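Local coordinates for protein nucleoporin NUP170 (Chaetomium thermophilum, PDB 5HAX) that probably serves as a structural scaffold component of the nuclear pore complex, joining a beta-propeller domain to a helical domain, at residues M167-G172 against S211-I216. Numbering follows the deposited sequence.
Sequences MSVHRG and SRCGKI
Two outer strands of neighbouring four-stranded blades meet here in the beta-propeller: 159-170 through Val169, with Arg171 just beyond its end, and 213-217 through Cys213 and Lys215. The short strand axes come within 6.1 Å and their N-to-C directions differ by 40°. No backbone hydrogen bond joins 167-172 to 211-216, so side chains and one water make the contact. Val169 CG1 lies 3.2 Å from the carbonyl Cys213 O and 3.7 Å from Cys213 SG. SG is anti to the backbone N (chi1 -176°), which brings it beside this methyl. Val169 CG2 touches Lys215 CB at 4.1 Å. Met167 CB packs on Cys213 CB. A water lies within hydrogen-bonding distance of Ser168 O and Cys213 O and links the two backbones.

Lys215 is fully extended and runs alongside Arg171. Its NZ donates to Arg171 O at 2.7 Å, in the carbonyl plane and on a lone pair. The guanidinium of Arg171 turns to its own segment. NE and NH2 both grip Gly172 O from one face of its plane. Outside the two segments, NH2 also pairs with a phosphate ion, probably from the crystallisation liquor. A leucine in place of Lys215 would probably leave Arg171 O without this donor and the loop after the strand less tightly tied to the neighbouring blade. At this point the two blades meet through a small apolar patch and, at one end, a lysine ammonium bonded to a main-chain carbonyl.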
ATOM      1  N   MET A 167     -30.520  -5.360  13.214  1.00 71.62           N
ATOM      2  CA  MET A 167     -29.418  -5.651  14.122  1.00 64.40           C
ATOM      3  C   MET A 167     -29.017  -4.371  14.844  1.00 64.29           C
ATOM      4  O   MET A 167     -28.568  -3.409  14.210  1.00 58.14           O
ATOM      5  CB  MET A 167     -28.227  -6.228  13.357  1.00 63.02           C
ATOM      6  CG  MET A 167     -28.497  -7.575  12.705  1.00 53.22           C
ATOM      7  SD  MET A 167     -27.123  -8.136  11.683  1.00 63.00           S
ATOM      8  CE  MET A 167     -27.731  -9.733  11.142  1.00 74.39           C
ATOM      9  N   SER A 168     -29.181  -4.361  16.165  1.00 67.21           N
ATOM     10  CA  SER A 168     -28.805  -3.211  16.975  1.00 62.11           C
ATOM     11  C   SER A 168     -28.755  -3.639  18.433  1.00 69.38           C
ATOM     12  O   SER A 168     -29.384  -4.624  18.831  1.00 71.77           O
ATOM     13  CB  SER A 168     -29.780  -2.045  16.791  1.00 59.01           C
ATOM     14  OG  SER A 168     -31.031  -2.331  17.391  1.00 74.04           O
ATOM     15  N   VAL A 169     -27.994  -2.885  19.224  1.00 63.91           N
ATOM     16  CA  VAL A 169     -27.850  -3.140  20.652  1.00 59.30           C
ATOM     17  C   VAL A 169     -27.748  -1.811  21.382  1.00 61.72           C
ATOM     18  O   VAL A 169     -27.193  -0.836  20.867  1.00 60.51           O
ATOM     19  CB  VAL A 169     -26.617  -4.014  20.972  1.00 67.11           C
ATOM     20  CG1 VAL A 169     -26.901  -5.476  20.670  1.00 78.53           C
ATOM     21  CG2 VAL A 169     -25.393  -3.521  20.209  1.00 64.34           C
ATOM     22  N   HIS A 170     -28.296  -1.779  22.594  1.00 67.04           N
ATOM     23  CA  HIS A 170     -28.160  -0.605  23.441  1.00 69.37           C
ATOM     24  C   HIS A 170     -26.697  -0.397  23.805  1.00 63.62           C
ATOM     25  O   HIS A 170     -25.968  -1.350  24.099  1.00 59.75           O
ATOM     26  CB  HIS A 170     -29.013  -0.764  24.699  1.00 65.25           C
ATOM     27  CG  HIS A 170     -30.482  -0.834  24.419  1.00 82.95           C
ATOM     28  ND1 HIS A 170     -31.329  -1.694  25.083  1.00 95.63           N
ATOM     29  CD2 HIS A 170     -31.254  -0.148  23.543  1.00 89.49           C
ATOM     30  CE1 HIS A 170     -32.559  -1.536  24.629  1.00104.02           C
ATOM     31  NE2 HIS A 170     -32.541  -0.603  23.694  1.00108.16           N
ATOM     32  N   ARG A 171     -26.263   0.864  23.768  1.00 56.01           N
ATOM     33  CA  ARG A 171     -24.853   1.174  23.972  1.00 53.13           C
ATOM     34  C   ARG A 171     -24.417   0.842  25.392  1.00 65.39           C
ATOM     35  O   ARG A 171     -23.466   0.081  25.603  1.00 65.02           O
ATOM     36  CB  ARG A 171     -24.591   2.651  23.676  1.00 58.48           C
ATOM     37  CG  ARG A 171     -23.114   3.009  23.637  1.00 50.74           C
ATOM     38  CD  ARG A 171     -22.892   4.500  23.801  1.00 54.14           C
ATOM     39  NE  ARG A 171     -23.119   4.943  25.174  1.00 51.41           N
ATOM     40  CZ  ARG A 171     -22.890   6.176  25.610  1.00 52.74           C
ATOM     41  NH1 ARG A 171     -22.422   7.099  24.780  1.00 52.56           N
ATOM     42  NH2 ARG A 171     -23.125   6.488  26.877  1.00 55.96           N
ATOM     43  N   GLY A 172     -25.103   1.408  26.374  1.00 67.23           N
ATOM     44  CA  GLY A 172     -24.669   1.346  27.747  1.00 60.54           C
ATOM     45  C   GLY A 172     -24.077   2.661  28.210  1.00 51.90           C
ATOM     46  O   GLY A 172     -24.327   3.730  27.647  1.00 64.88           O
ATOM     47  N   SER A 211     -30.483 -13.200  20.905  1.00 80.11           N
ATOM     48  CA  SER A 211     -30.887 -12.230  19.901  1.00 78.04           C
ATOM     49  C   SER A 211     -29.954 -12.280  18.692  1.00 71.80           C
ATOM     50  O   SER A 211     -28.877 -12.882  18.723  1.00 73.13           O
ATOM     51  CB  SER A 211     -30.901 -10.823  20.497  1.00 76.60           C
ATOM     52  OG  SER A 211     -29.684 -10.548  21.170  1.00 87.74           O
ATOM     53  N   ARG A 212     -30.387 -11.629  17.610  1.00 69.87           N
ATOM     54  CA  ARG A 212     -29.581 -11.567  16.396  1.00 66.79           C
ATOM     55  C   ARG A 212     -28.318 -10.737  16.571  1.00 71.04           C
ATOM     56  O   ARG A 212     -27.388 -10.883  15.772  1.00 64.43           O
ATOM     57  CB  ARG A 212     -30.394 -10.982  15.241  1.00 72.98           C
ATOM     58  CG  ARG A 212     -31.084 -12.004  14.361  1.00 79.93           C
ATOM     59  CD  ARG A 212     -31.213 -11.473  12.941  1.00 90.63           C
ATOM     60  NE  ARG A 212     -32.022 -12.343  12.092  1.00100.25           N
ATOM     61  CZ  ARG A 212     -33.334 -12.221  11.917  1.00104.38           C
ATOM     62  NH1 ARG A 212     -33.974 -13.066  11.121  1.00100.82           N
ATOM     63  NH2 ARG A 212     -34.010 -11.259  12.533  1.00101.05           N
ATOM     64  N   CYS A 213     -28.266  -9.864  17.577  1.00 66.23           N
ATOM     65  CA  CYS A 213     -27.146  -8.949  17.751  1.00 66.10           C
ATOM     66  C   CYS A 213     -26.869  -8.766  19.235  1.00 61.67           C
ATOM     67  O   CYS A 213     -27.789  -8.487  20.008  1.00 60.04           O
ATOM     68  CB  CYS A 213     -27.436  -7.592  17.096  1.00 56.41           C
ATOM     69  SG  CYS A 213     -26.051  -6.429  17.154  1.00 67.78           S
ATOM     70  N   GLY A 214     -25.598  -8.918  19.622  1.00 59.25           N
ATOM     71  CA  GLY A 214     -25.210  -8.810  21.012  1.00 67.75           C
ATOM     72  C   GLY A 214     -23.945  -7.989  21.170  1.00 63.92           C
ATOM     73  O   GLY A 214     -23.249  -7.681  20.199  1.00 53.77           O
ATOM     74  N   LYS A 215     -23.661  -7.644  22.424  1.00 62.85           N
ATOM     75  CA  LYS A 215     -22.519  -6.815  22.783  1.00 51.76           C
ATOM     76  C   LYS A 215     -21.946  -7.314  24.100  1.00 55.83           C
ATOM     77  O   LYS A 215     -22.699  -7.659  25.015  1.00 57.92           O
ATOM     78  CB  LYS A 215     -22.931  -5.344  22.907  1.00 57.08           C
ATOM     79  CG  LYS A 215     -21.798  -4.389  23.225  1.00 60.14           C
ATOM     80  CD  LYS A 215     -22.302  -2.958  23.296  1.00 62.34           C
ATOM     81  CE  LYS A 215     -21.183  -1.987  23.632  1.00 70.18           C
ATOM     82  NZ  LYS A 215     -21.668  -0.581  23.685  1.00 70.62           N
ATOM     83  N   ILE A 216     -20.616  -7.361  24.196  1.00 55.53           N
ATOM     84  CA  ILE A 216     -19.951  -7.787  25.423  1.00 52.43           C
ATOM     85  C   ILE A 216     -18.725  -6.918  25.671  1.00 54.81           C
ATOM     86  O   ILE A 216     -18.088  -6.419  24.738  1.00 47.32           O
ATOM     87  CB  ILE A 216     -19.554  -9.285  25.385  1.00 61.65           C
ATOM     88  CG1 ILE A 216     -18.312  -9.510  24.513  1.00 61.10           C
ATOM     89  CG2 ILE A 216     -20.733 -10.130  24.909  1.00 73.38           C
ATOM     90  CD1 ILE A 216     -17.837 -10.956  24.495  1.00 77.09           C
TER
HETATM   91  O   HOH W   1     -30.294  -6.775  20.415  1.00 67.84           O